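MRNA export protein (Chaetomium thermophilum, PDB 4WPM) probably takes part in exporting mRNA from the nucleus to the cytoplasm, this chain being the RNA recognition motif domain of the longer NXF-family protein. Local coordinates at residues 25-30 / 65-70; 30-35 / 85-90; 38-43 / 60-65; 51-56 / 73-78; 78-83 / 94-99. One frame throughout, in Å; residues are numbered along the deposited sequence.

Contact 1: residues 25-30 / 65-70; sequences LGLKNS and DYVWLK
L25 and Y66 lie 5.0 Å apart at their CA atoms, where strand 20-25 runs antiparallel beside strand 66-71, and past L25 the chain leaves the sheet through G26 into a type I turn, L27 to S30. In the RNA recognition motif this is the exit of the first strand toward the first helix. L25 lays its CD1 methyl over one face of the Y66 ring, a CH-pi contact 4.0 Å from the ring centroid and 16° off the normal. The same methyl rests against D65, 3.8 Å from its CB, the two side chains running side by side. L27 goes the other way, to the helix-covered face: with CG anti to the backbone N (chi1 -177°), its CD2 meets CG2 of V67 at 3.5 Å, while L43 and I62 close in on it. K28, its chain extended, crosses the D65 side chain at a slant, so that its CD and NZ both come to OD1, and K28 NZ forms a weak salt bridge with D65 OD1 at 3.4 Å. Both polar ends have a stronger partner in the second subunit, where E96 takes NZ through its O and gives its N to D65 OD2. One water knits the turn to the strand: it donates to D65 O at 2.7 Å and accepts from the amides of G26 and K28. The chemistry thus splits by face, with L27 and V67 apolar beneath the helix, and with the carbonyl of D65 and the amides of G26 and K28 bridged by water and the D65 carboxylate engaged mainly at the subunit interface, where neighbouring K28 would probably favour its negative charge.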
# COMPACT_ATOMS: atom_id res chain seq x y z
N LEU A 25 -4.02 5.75 0.06
CA LEU A 25 -3.69 4.86 -1.04
C LEU A 25 -4.27 5.37 -2.35
O LEU A 25 -5.38 5.90 -2.37
CB LEU A 25 -4.21 3.45 -0.76
CG LEU A 25 -3.74 2.31 -1.67
CD1 LEU A 25 -2.23 2.15 -1.65
CD2 LEU A 25 -4.42 1.02 -1.26
N GLY A 26 -3.52 5.22 -3.44
CA GLY A 26 -4.01 5.57 -4.77
C GLY A 26 -3.23 6.67 -5.46
O GLY A 26 -3.52 7.01 -6.61
N LEU A 27 -2.24 7.24 -4.78
CA LEU A 27 -1.44 8.31 -5.36
C LEU A 27 -0.58 7.78 -6.50
O LEU A 27 -0.33 8.47 -7.48
CB LEU A 27 -0.56 8.98 -4.30
CG LEU A 27 0.28 10.17 -4.79
CD1 LEU A 27 -0.61 11.31 -5.26
CD2 LEU A 27 1.23 10.64 -3.70
N LYS A 28 -0.12 6.54 -6.35
CA LYS A 28 0.73 5.90 -7.35
C LYS A 28 -0.01 5.71 -8.67
O LYS A 28 0.59 5.78 -9.75
CB LYS A 28 1.23 4.55 -6.84
CG LYS A 28 2.43 3.99 -7.58
CD LYS A 28 2.65 2.53 -7.23
CE LYS A 28 4.02 2.05 -7.67
NZ LYS A 28 4.19 0.59 -7.44
N ASN A 29 -1.31 5.48 -8.58
CA ASN A 29 -2.14 5.27 -9.76
C ASN A 29 -2.54 6.59 -10.43
O ASN A 29 -3.09 6.60 -11.53
CB ASN A 29 -3.40 4.49 -9.39
CG ASN A 29 -3.10 3.25 -8.58
OD1 ASN A 29 -3.68 3.03 -7.52
ND2 ASN A 29 -2.18 2.42 -9.08
N SER A 30 -2.25 7.70 -9.75
CA SER A 30 -2.68 9.01 -10.21
C SER A 30 -1.68 9.63 -11.19
O SER A 30 -0.57 9.14 -11.34
CB SER A 30 -2.90 9.94 -9.02
OG SER A 30 -1.71 10.65 -8.71
N ASP A 65 3.36 2.32 -1.61
CA ASP A 65 2.23 2.87 -2.36
C ASP A 65 1.42 3.83 -1.49
O ASP A 65 0.47 4.46 -1.97
CB ASP A 65 1.33 1.75 -2.88
CG ASP A 65 2.07 0.77 -3.77
OD1 ASP A 65 3.19 1.10 -4.23
OD2 ASP A 65 1.53 -0.32 -4.03
N TYR A 66 1.79 3.94 -0.22
CA TYR A 66 1.02 4.72 0.74
C TYR A 66 1.59 6.11 0.98
O TYR A 66 2.80 6.33 0.86
CB TYR A 66 0.94 3.98 2.08
CG TYR A 66 0.00 2.80 2.09
CD1 TYR A 66 -1.37 2.98 2.21
CD2 TYR A 66 0.49 1.50 1.98
CE1 TYR A 66 -2.23 1.90 2.22
CE2 TYR A 66 -0.37 0.42 1.99
CZ TYR A 66 -1.73 0.62 2.11
OH TYR A 66 -2.58 -0.45 2.13
N VAL A 67 0.70 7.04 1.32
CA VAL A 67 1.09 8.34 1.86
C VAL A 67 0.67 8.40 3.32
O VAL A 67 -0.49 8.16 3.65
CB VAL A 67 0.45 9.50 1.08
CG1 VAL A 67 0.75 10.84 1.75
CG2 VAL A 67 0.92 9.51 -0.36
N TRP A 68 1.62 8.72 4.19
CA TRP A 68 1.37 8.78 5.63
C TRP A 68 1.26 10.23 6.07
O TRP A 68 2.05 11.06 5.65
CB TRP A 68 2.49 8.08 6.40
CG TRP A 68 2.65 6.62 6.07
CD1 TRP A 68 3.16 6.09 4.92
CD2 TRP A 68 2.30 5.51 6.90
NE1 TRP A 68 3.15 4.72 4.99
CE2 TRP A 68 2.62 4.34 6.19
CE3 TRP A 68 1.74 5.39 8.18
CZ2 TRP A 68 2.41 3.07 6.72
CZ3 TRP A 68 1.52 4.13 8.69
CH2 TRP A 68 1.86 2.98 7.96
N LEU A 69 0.26 10.52 6.89
CA LEU A 69 0.07 11.87 7.43
C LEU A 69 -0.17 11.82 8.93
O LEU A 69 -0.94 10.99 9.42
CB LEU A 69 -1.10 12.58 6.74
CG LEU A 69 -0.96 12.79 5.23
CD1 LEU A 69 -2.25 13.35 4.66
CD2 LEU A 69 0.20 13.72 4.93
N LYS A 70 0.49 12.72 9.65
CA LYS A 70 0.29 12.86 11.09
C LYS A 70 -0.51 14.14 11.36
O LYS A 70 -0.05 15.24 11.06
CB LYS A 70 1.64 12.89 11.80
CG LYS A 70 1.65 12.24 13.17
CD LYS A 70 3.07 12.07 13.68
CE LYS A 70 3.12 11.24 14.95
NZ LYS A 70 4.38 11.46 15.71
O HOH W 1 -0.99 4.32 -4.28

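Contact 2: residues 30-35 / 85-90; sequences SKAASN and FTYAGA
A88 and S30 face each other CB to CB at 3.8 Å, and around this pair the loop 30-35 settles against the type I' turn Y87 to A90. The CB of S30 rests against the turn, touching the carbonyl O of Y87 and, at 3.6 Å, the CB of A90. A32 sets its methyl against the far end of Y87, with CB 4.0 Å from CE2 of the ring. With CG anti to the backbone N (chi1 168°), the Y87 ring extends back beneath the methyl of its own neighbour A88, toward the loop and helix 40-51, where its OH is hydrogen-bonded to S42 OG. K31 folds its bent chain past the A88 carbonyl, CD lying 3.4 Å from A88 O. That oxygen also receives the one hydrogen bond across the contact, from K31 N at 3.0 Å, the donor in the carbonyl plane and the N-H...O angle 162°. On the loop's own side S30 OG, already bonded to L27 O, accepts a weak bond from A32 N. In this RNA recognition motif the contact ties the loop after the first strand to the hairpin of strands 86-87 and 90-97. Its chemistry is small and close-fitting: the methyls of A32, A88 and A90 pack with the CB of S30, and a single straight backbone bond fixes the loop to the turn.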
# COMPACT_ATOMS: atom_id res chain seq x y z
N SER A 30 -2.25 7.70 -9.75
CA SER A 30 -2.68 9.01 -10.21
C SER A 30 -1.68 9.63 -11.19
O SER A 30 -0.57 9.14 -11.34
CB SER A 30 -2.90 9.94 -9.02
OG SER A 30 -1.71 10.65 -8.71
N LYS A 31 -2.10 10.72 -11.83
CA LYS A 31 -1.24 11.44 -12.76
C LYS A 31 -0.14 12.20 -12.04
O LYS A 31 0.91 12.49 -12.61
CB LYS A 31 -2.07 12.40 -13.61
CG LYS A 31 -2.74 11.74 -14.81
CD LYS A 31 -4.16 12.24 -14.99
CE LYS A 31 -4.76 11.75 -16.29
NZ LYS A 31 -5.49 12.83 -17.01
N ALA A 32 -0.39 12.52 -10.77
CA ALA A 32 0.57 13.28 -9.97
C ALA A 32 1.79 12.43 -9.61
O ALA A 32 2.80 12.95 -9.14
CB ALA A 32 -0.10 13.81 -8.71
N ALA A 33 1.69 11.12 -9.82
CA ALA A 33 2.76 10.20 -9.44
C ALA A 33 4.05 10.51 -10.19
O ALA A 33 5.15 10.28 -9.67
CB ALA A 33 2.33 8.77 -9.71
N SER A 34 3.92 11.02 -11.41
CA SER A 34 5.08 11.31 -12.25
C SER A 34 5.81 12.58 -11.82
O SER A 34 6.83 12.94 -12.40
CB SER A 34 4.65 11.43 -13.71
OG SER A 34 3.69 12.45 -13.88
N ASN A 35 5.28 13.26 -10.80
CA ASN A 35 5.88 14.49 -10.32
C ASN A 35 7.26 14.26 -9.70
O ASN A 35 7.59 13.13 -9.33
CB ASN A 35 4.97 15.17 -9.30
CG ASN A 35 3.73 15.77 -9.93
OD1 ASN A 35 3.43 15.52 -11.09
ND2 ASN A 35 2.99 16.55 -9.15
N PHE A 85 -12.86 9.49 -2.89
CA PHE A 85 -12.84 10.54 -3.90
C PHE A 85 -11.73 10.30 -4.91
O PHE A 85 -10.77 9.59 -4.63
CB PHE A 85 -12.66 11.91 -3.24
CG PHE A 85 -13.94 12.53 -2.75
CD1 PHE A 85 -14.93 11.74 -2.18
CD2 PHE A 85 -14.15 13.89 -2.86
CE1 PHE A 85 -16.11 12.31 -1.73
CE2 PHE A 85 -15.33 14.46 -2.41
CZ PHE A 85 -16.31 13.67 -1.85
N THR A 86 -11.89 10.89 -6.09
CA THR A 86 -10.91 10.75 -7.16
C THR A 86 -9.98 11.96 -7.21
O THR A 86 -10.45 13.10 -7.25
CB THR A 86 -11.59 10.57 -8.53
OG1 THR A 86 -12.48 9.45 -8.49
CG2 THR A 86 -10.55 10.36 -9.63
N TYR A 87 -8.68 11.71 -7.20
CA TYR A 87 -7.68 12.76 -7.33
C TYR A 87 -6.71 12.44 -8.46
O TYR A 87 -6.07 11.39 -8.47
CB TYR A 87 -6.90 12.95 -6.03
CG TYR A 87 -5.68 13.82 -6.20
CD1 TYR A 87 -5.79 15.19 -6.37
CD2 TYR A 87 -4.40 13.26 -6.20
CE1 TYR A 87 -4.67 15.99 -6.53
CE2 TYR A 87 -3.28 14.05 -6.36
CZ TYR A 87 -3.42 15.41 -6.53
OH TYR A 87 -2.30 16.20 -6.69
N ALA A 88 -6.60 13.37 -9.41
CA ALA A 88 -5.70 13.23 -10.54
C ALA A 88 -5.94 11.92 -11.29
O ALA A 88 -5.01 11.29 -11.79
CB ALA A 88 -4.25 13.33 -10.08
N GLY A 89 -7.21 11.51 -11.34
CA GLY A 89 -7.60 10.33 -12.10
C GLY A 89 -7.42 9.01 -11.36
O GLY A 89 -7.40 7.95 -11.99
N ALA A 90 -7.28 9.08 -10.04
CA ALA A 90 -7.12 7.87 -9.23
C ALA A 90 -7.99 7.93 -7.98
O ALA A 90 -8.08 8.97 -7.32
CB ALA A 90 -5.66 7.68 -8.84

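Contact 3: residues 38-43 / 60-65; sequences GGLRSL and GIIDGD
The start of helix 40-51, the first helix of the RNA recognition motif, meets the edge strand 59-63 of its sheet through L40 and I62. Their CA atoms are 7.1 Å apart, and the gap is bridged by the CD1 methyl of I62, which reaches the CB of L40 at 3.7 Å. CG1 of I62 stands anti to the carbonyl carbon (chi1 -68°), carrying CD1 across to the helix and on to G38, whose O lies 4.0 Å from it. The other end of the L40 side chain, CD2, lies 4.1 Å from the carbonyl O of G60 and near the CA of I61. In this alpha/beta sandwich the helices pack on one face of the antiparallel sheet, and I62 belongs to that face while I61 turns to the other and rests on W68. L40 also touches V67 of the next strand, so the leucine spans two strands. The approach to the helix is made of two glycines with positive phi. A CB on G38 would collide with CD1 of I62, and one on G39, at the N-cap, would be jammed against the carbonyl O of G38. D37 receives the amides of G39 and R41 on its two carboxylate oxygens, and G39 O takes the first helical bond, from L43 N at 3.1 Å.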
# COMPACT_ATOMS: atom_id res chain seq x y z
N GLY A 38 6.92 12.88 -6.34
CA GLY A 38 5.99 11.77 -6.32
C GLY A 38 4.54 12.22 -6.22
O GLY A 38 3.64 11.39 -6.08
N GLY A 39 4.32 13.53 -6.29
CA GLY A 39 2.98 14.09 -6.23
C GLY A 39 2.49 14.31 -4.81
O GLY A 39 1.30 14.55 -4.60
N LEU A 40 3.39 14.23 -3.84
CA LEU A 40 3.04 14.40 -2.44
C LEU A 40 2.44 15.78 -2.19
O LEU A 40 1.34 15.91 -1.66
CB LEU A 40 4.25 14.19 -1.54
CG LEU A 40 4.04 14.46 -0.04
CD1 LEU A 40 2.91 13.61 0.51
CD2 LEU A 40 5.33 14.20 0.73
N ARG A 41 3.18 16.81 -2.60
CA ARG A 41 2.80 18.19 -2.32
C ARG A 41 1.47 18.56 -2.97
O ARG A 41 0.62 19.19 -2.35
CB ARG A 41 3.89 19.14 -2.81
CG ARG A 41 3.68 20.60 -2.44
CD ARG A 41 3.79 21.50 -3.66
NE ARG A 41 2.61 21.40 -4.52
CZ ARG A 41 2.52 21.94 -5.73
NH1 ARG A 41 3.53 22.62 -6.25
NH2 ARG A 41 1.40 21.79 -6.44
N SER A 42 1.29 18.15 -4.23
CA SER A 42 0.05 18.43 -4.95
C SER A 42 -1.13 17.73 -4.29
O SER A 42 -2.24 18.26 -4.27
CB SER A 42 0.18 17.99 -6.41
OG SER A 42 0.30 16.59 -6.52
N LEU A 43 -0.88 16.55 -3.74
CA LEU A 43 -1.92 15.79 -3.04
C LEU A 43 -2.35 16.50 -1.76
O LEU A 43 -3.54 16.69 -1.52
CB LEU A 43 -1.43 14.38 -2.72
CG LEU A 43 -2.31 13.54 -1.78
CD1 LEU A 43 -3.66 13.25 -2.42
CD2 LEU A 43 -1.61 12.25 -1.40
N GLY A 60 4.21 14.70 6.53
CA GLY A 60 3.79 13.65 5.63
C GLY A 60 4.95 13.01 4.89
O GLY A 60 5.99 13.64 4.71
N ILE A 61 4.76 11.77 4.45
CA ILE A 61 5.79 11.04 3.71
C ILE A 61 5.18 10.03 2.73
O ILE A 61 4.03 9.63 2.88
CB ILE A 61 6.75 10.28 4.65
CG1 ILE A 61 5.97 9.35 5.58
CG2 ILE A 61 7.58 11.24 5.49
CD1 ILE A 61 6.80 8.25 6.19
N ILE A 62 5.97 9.65 1.73
CA ILE A 62 5.58 8.59 0.80
C ILE A 62 6.41 7.34 1.11
O ILE A 62 7.63 7.35 0.95
CB ILE A 62 5.78 8.98 -0.68
CG1 ILE A 62 4.80 10.09 -1.08
CG2 ILE A 62 5.57 7.78 -1.59
CD1 ILE A 62 5.07 10.71 -2.44
N ASP A 63 5.73 6.28 1.55
CA ASP A 63 6.38 5.00 1.79
C ASP A 63 5.62 3.89 1.08
O ASP A 63 4.46 3.60 1.40
CB ASP A 63 6.45 4.70 3.29
CG ASP A 63 7.32 3.50 3.60
OD1 ASP A 63 8.55 3.67 3.74
OD2 ASP A 63 6.77 2.38 3.71
N GLY A 64 6.27 3.26 0.10
CA GLY A 64 5.61 2.28 -0.73
C GLY A 64 4.54 2.94 -1.57
O GLY A 64 4.77 3.98 -2.18
N ASP A 65 3.36 2.32 -1.61
CA ASP A 65 2.23 2.87 -2.36
C ASP A 65 1.42 3.83 -1.49
O ASP A 65 0.47 4.46 -1.97
CB ASP A 65 1.33 1.75 -2.88
CG ASP A 65 2.07 0.77 -3.77
OD1 ASP A 65 3.19 1.10 -4.23
OD2 ASP A 65 1.53 -0.32 -4.03

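Contact 4: residues 51-56 / 73-78; sequences SKEKIT and KDDAQH. With SO4 (sulfate ion), chain E.
E53 lies over H78, its CB 4.2 Å from the centroid of the imidazole and 18° off the normal, a CH-pi contact on one face of the ring. In the RNA recognition motif this is where the loop after helix 40-51 packs against helix 73-81. With CG anti to the backbone N (chi1 -167°) and the chain extended, the E53 carboxylate comes beside the ring, the planes 49° apart; OE2 is modelled only 2.4 Å from H78 ND1, too short to be read closely. Its other oxygen, OE1, faces acid: D74 OD2 is 2.9 Å away and D75 OD1 3.2 Å. Such crowding of carboxylates would probably raise the proton affinity of one of them, or be eased by a charged imidazole. An alanine in place of E53 would keep the CB over the ring but lose the CG and carboxylate packed beside it, and is likely to leave H78 freer to turn. Beside them, I55 packs its CD1 against the CB of D75 at 3.3 Å. Farther out S51 OG, bonded to E48 O, also accepts a weak bond from E53 N and so helps set the turn. On the outer side of the helix, Q77 NE2 donates to O1 of a sulfate, probably from the crystallisation liquor, at 2.8 Å.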
# COMPACT_ATOMS: atom_id res chain seq x y z
N SER A 51 -11.15 19.79 1.88
CA SER A 51 -11.72 19.64 3.22
C SER A 51 -12.59 20.85 3.57
O SER A 51 -13.59 20.72 4.27
CB SER A 51 -10.61 19.47 4.25
OG SER A 51 -9.85 20.66 4.40
N LYS A 52 -12.17 22.03 3.10
CA LYS A 52 -12.88 23.28 3.34
C LYS A 52 -12.87 23.66 4.82
O LYS A 52 -13.70 24.45 5.28
CB LYS A 52 -14.33 23.20 2.84
CG LYS A 52 -14.47 22.84 1.38
CD LYS A 52 -13.97 23.96 0.47
CE LYS A 52 -14.11 23.58 -0.99
NZ LYS A 52 -13.80 24.73 -1.89
N GLU A 53 -11.93 23.10 5.57
CA GLU A 53 -11.71 23.48 6.96
C GLU A 53 -10.56 24.49 7.08
O GLU A 53 -10.35 25.07 8.14
CB GLU A 53 -11.38 22.23 7.79
CG GLU A 53 -11.42 22.43 9.30
CD GLU A 53 -10.64 21.35 10.05
OE1 GLU A 53 -10.35 21.55 11.24
OE2 GLU A 53 -10.32 20.31 9.44
N LYS A 54 -9.85 24.69 5.98
CA LYS A 54 -8.57 25.41 6.01
C LYS A 54 -7.67 24.68 6.99
O LYS A 54 -7.25 25.23 8.01
CB LYS A 54 -8.75 26.89 6.37
CG LYS A 54 -9.22 27.75 5.20
CD LYS A 54 -8.12 27.86 4.14
CE LYS A 54 -8.34 26.92 2.96
NZ LYS A 54 -7.04 26.50 2.35
N ILE A 55 -7.40 23.42 6.66
CA ILE A 55 -6.49 22.58 7.40
C ILE A 55 -5.06 22.75 6.91
O ILE A 55 -4.82 23.01 5.73
CB ILE A 55 -6.91 21.09 7.31
CG1 ILE A 55 -5.99 20.23 8.18
CG2 ILE A 55 -6.88 20.61 5.86
CD1 ILE A 55 -6.29 18.76 8.14
N THR A 56 -4.12 22.63 7.85
CA THR A 56 -2.70 22.67 7.54
C THR A 56 -2.09 21.32 7.88
O THR A 56 -2.14 20.88 9.03
CB THR A 56 -1.98 23.79 8.31
OG1 THR A 56 -2.78 24.98 8.31
CG2 THR A 56 -0.63 24.09 7.66
N LYS A 73 -6.97 15.10 15.79
CA LYS A 73 -8.15 14.25 15.65
C LYS A 73 -9.26 14.88 14.79
O LYS A 73 -9.83 14.21 13.94
CB LYS A 73 -8.72 13.90 17.03
CG LYS A 73 -9.76 12.79 16.98
CD LYS A 73 -10.78 12.89 18.09
CE LYS A 73 -10.17 12.58 19.45
NZ LYS A 73 -10.07 13.80 20.29
N ASP A 74 -9.55 16.16 15.02
CA ASP A 74 -10.60 16.83 14.26
C ASP A 74 -10.24 16.89 12.78
O ASP A 74 -11.09 16.73 11.91
CB ASP A 74 -10.84 18.25 14.79
CG ASP A 74 -11.94 18.97 14.03
OD1 ASP A 74 -13.13 18.63 14.23
OD2 ASP A 74 -11.62 19.89 13.25
N ASP A 75 -8.96 17.12 12.51
CA ASP A 75 -8.44 17.15 11.15
C ASP A 75 -8.65 15.82 10.45
O ASP A 75 -8.90 15.77 9.25
CB ASP A 75 -6.96 17.51 11.16
CG ASP A 75 -6.71 18.98 11.46
OD1 ASP A 75 -7.67 19.77 11.43
OD2 ASP A 75 -5.54 19.33 11.72
N ALA A 76 -8.53 14.74 11.21
CA ALA A 76 -8.65 13.39 10.66
C ALA A 76 -10.05 13.15 10.09
O ALA A 76 -10.19 12.49 9.06
CB ALA A 76 -8.33 12.36 11.73
N GLN A 77 -11.07 13.69 10.74
CA GLN A 77 -12.45 13.46 10.31
C GLN A 77 -12.73 14.08 8.94
O GLN A 77 -13.39 13.47 8.11
CB GLN A 77 -13.42 14.04 11.35
CG GLN A 77 -14.85 13.55 11.18
CD GLN A 77 -15.79 14.11 12.22
OE1 GLN A 77 -15.36 14.76 13.18
NE2 GLN A 77 -17.08 13.87 12.05
N HIS A 78 -12.22 15.28 8.72
CA HIS A 78 -12.41 15.96 7.43
C HIS A 78 -11.66 15.24 6.32
O HIS A 78 -12.14 15.15 5.19
CB HIS A 78 -11.99 17.42 7.53
CG HIS A 78 -12.77 18.21 8.53
ND1 HIS A 78 -12.20 18.77 9.65
CD2 HIS A 78 -14.09 18.52 8.59
CE1 HIS A 78 -13.13 19.40 10.35
NE2 HIS A 78 -14.29 19.26 9.73
S SO4 E . -18.28 12.22 8.58
O1 SO4 E . -18.54 12.89 9.85
O2 SO4 E . -18.92 10.91 8.58
O3 SO4 E . -18.81 13.02 7.48
O4 SO4 E . -16.84 12.06 8.41

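Contact 5: residues 78-83 / 94-99; sequences HLLRLN and IEETNE. With SO4 (sulfate ion), chain E; SO4 (sulfate ion), chain C.
N83 and I94 make the polar tie of this contact: I94 N donates to N83 OD1 at 2.6 Å with an N-H...O angle of 148°, in the amide plane and on a lone pair. The N83 side chain reaches the strand because its CG is anti to the backbone N (chi1 177°). A leucine at N83 would lack this acceptor and would probably leave the amide of I94 without its mate, with the turn after helix 73-81 less firmly tied to the strand. The apolar contacts centre on I94, which is buried under the helix end. Its CD1 abuts the helix end, 3.3 Å from the carbonyl O of L79 and 3.8 Å from the CB of L82. L80 reaches along the strand with CD2, 3.7 Å from I94 O. Here the second helix of the RNA recognition motif packs on strand 90-97, the neighbour of strand 20-25 in the sheet; I94 also touches I22, while L79 and L82 lean on L47 of the other helix. Two sulfates, probably from the crystallisation liquor, sit by the segments. R81 NH2 gives a weak bond to O1 of one, whose modelled position so near the R81 chain is doubtful. The second takes bonds from T97 OG1 at 2.7 Å and from N98 N, while E99 N closes an ST turn onto T97 OG1.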
# COMPACT_ATOMS: atom_id res chain seq x y z
N HIS A 78 -12.22 15.28 8.72
CA HIS A 78 -12.41 15.96 7.43
C HIS A 78 -11.66 15.24 6.32
O HIS A 78 -12.14 15.15 5.19
CB HIS A 78 -11.99 17.42 7.53
CG HIS A 78 -12.77 18.21 8.53
ND1 HIS A 78 -12.20 18.77 9.65
CD2 HIS A 78 -14.09 18.52 8.59
CE1 HIS A 78 -13.13 19.40 10.35
NE2 HIS A 78 -14.29 19.26 9.73
N LEU A 79 -10.47 14.73 6.64
CA LEU A 79 -9.69 13.97 5.68
C LEU A 79 -10.39 12.66 5.35
O LEU A 79 -10.41 12.22 4.20
CB LEU A 79 -8.28 13.68 6.21
CG LEU A 79 -7.30 14.85 6.24
CD1 LEU A 79 -6.06 14.48 7.04
CD2 LEU A 79 -6.91 15.26 4.83
N LEU A 80 -10.98 12.03 6.37
CA LEU A 80 -11.67 10.76 6.20
C LEU A 80 -12.91 10.89 5.31
O LEU A 80 -13.31 9.93 4.65
CB LEU A 80 -12.05 10.17 7.56
CG LEU A 80 -10.91 9.52 8.36
CD1 LEU A 80 -11.37 9.18 9.77
CD2 LEU A 80 -10.38 8.28 7.65
N ARG A 81 -13.53 12.07 5.29
CA ARG A 81 -14.67 12.31 4.41
C ARG A 81 -14.28 12.19 2.95
O ARG A 81 -15.10 11.82 2.11
CB ARG A 81 -15.31 13.68 4.66
CG ARG A 81 -16.36 13.67 5.76
CD ARG A 81 -17.01 15.04 5.93
NE ARG A 81 -17.82 15.10 7.15
CZ ARG A 81 -18.66 16.08 7.45
NH1 ARG A 81 -18.81 17.11 6.63
NH2 ARG A 81 -19.36 16.04 8.57
N LEU A 82 -13.03 12.52 2.64
CA LEU A 82 -12.55 12.51 1.27
C LEU A 82 -12.19 11.10 0.80
O LEU A 82 -11.71 10.91 -0.31
CB LEU A 82 -11.35 13.44 1.11
CG LEU A 82 -11.56 14.88 1.59
CD1 LEU A 82 -10.29 15.69 1.42
CD2 LEU A 82 -12.73 15.53 0.86
N ASN A 83 -12.41 10.11 1.66
CA ASN A 83 -12.16 8.72 1.28
C ASN A 83 -13.05 8.31 0.12
O ASN A 83 -14.26 8.52 0.15
CB ASN A 83 -12.40 7.79 2.47
CG ASN A 83 -12.23 6.33 2.11
OD1 ASN A 83 -11.11 5.82 2.03
ND2 ASN A 83 -13.35 5.65 1.86
N ILE A 94 -8.63 6.47 2.01
CA ILE A 94 -8.09 7.16 3.17
C ILE A 94 -8.55 6.44 4.44
O ILE A 94 -9.75 6.24 4.64
CB ILE A 94 -8.54 8.63 3.20
CG1 ILE A 94 -8.35 9.27 1.81
CG2 ILE A 94 -7.84 9.39 4.32
CD1 ILE A 94 -8.74 10.73 1.73
N GLU A 95 -7.60 6.06 5.29
CA GLU A 95 -7.89 5.30 6.50
C GLU A 95 -7.07 5.75 7.71
O GLU A 95 -5.92 6.17 7.57
CB GLU A 95 -7.68 3.81 6.26
CG GLU A 95 -8.46 3.25 5.08
CD GLU A 95 -8.24 1.76 4.88
OE1 GLU A 95 -7.14 1.28 5.21
OE2 GLU A 95 -9.16 1.08 4.39
N GLU A 96 -7.67 5.65 8.89
CA GLU A 96 -6.96 5.86 10.14
C GLU A 96 -6.32 4.54 10.58
O GLU A 96 -6.88 3.47 10.35
CB GLU A 96 -7.91 6.38 11.23
CG GLU A 96 -7.21 6.85 12.48
CD GLU A 96 -8.17 7.25 13.58
OE1 GLU A 96 -9.26 7.77 13.26
OE2 GLU A 96 -7.85 7.03 14.77
N THR A 97 -5.15 4.64 11.21
CA THR A 97 -4.41 3.45 11.63
C THR A 97 -3.62 3.70 12.91
O THR A 97 -3.21 4.83 13.19
CB THR A 97 -3.43 2.98 10.54
OG1 THR A 97 -2.83 1.74 10.93
CG2 THR A 97 -2.35 4.03 10.30
N ASN A 98 -3.42 2.64 13.69
CA ASN A 98 -2.56 2.70 14.86
C ASN A 98 -1.15 2.20 14.54
O ASN A 98 -0.32 2.04 15.44
CB ASN A 98 -3.16 1.90 16.02
CG ASN A 98 -3.45 0.45 15.65
OD1 ASN A 98 -2.74 -0.16 14.85
ND2 ASN A 98 -4.49 -0.11 16.25
N GLU A 99 -0.89 1.95 13.26
CA GLU A 99 0.44 1.56 12.81
C GLU A 99 1.42 2.68 13.09
O GLU A 99 1.08 3.85 12.92
CB GLU A 99 0.43 1.21 11.32
CG GLU A 99 -0.10 -0.17 11.00
CD GLU A 99 -0.26 -0.39 9.51
OE1 GLU A 99 -1.40 -0.65 9.06
OE2 GLU A 99 0.75 -0.31 8.78
S SO4 E . -18.28 12.22 8.58
O1 SO4 E . -18.54 12.89 9.85
O2 SO4 E . -18.92 10.91 8.58
O3 SO4 E . -18.81 13.02 7.48
O4 SO4 E . -16.84 12.06 8.41
S SO4 C . -5.24 -0.57 11.59
O1 SO4 C . -5.33 -1.99 11.90
O2 SO4 C . -6.58 -0.02 11.41
O3 SO4 C . -4.57 0.13 12.68
O4 SO4 C . -4.47 -0.38 10.36

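Contacts 1 and 2 are buried, contact 3 lies at the surface, and contacts 4 and 5 are partly buried. Contacts 1 and 2 share S30 and hold successive parts of the loop before helix 40-51, one to strand 66-71 and the other to the hairpin. Contact 3, nested within the loop closed by contact 1, adjoins it through neighbouring strands, with W68 N probably bonded to I61 O. Contacts 4 and 5 both use helix 73-81 and share H78. Contact 1 mixes apolar packing with a water bridge and a weak salt bridge, and contact 2 adds one backbone bond to small-residue packing; contact 3 is apolar alone, contact 4 crowds acids, and contact 5 joins an asparagine-to-backbone bond to packing round I94.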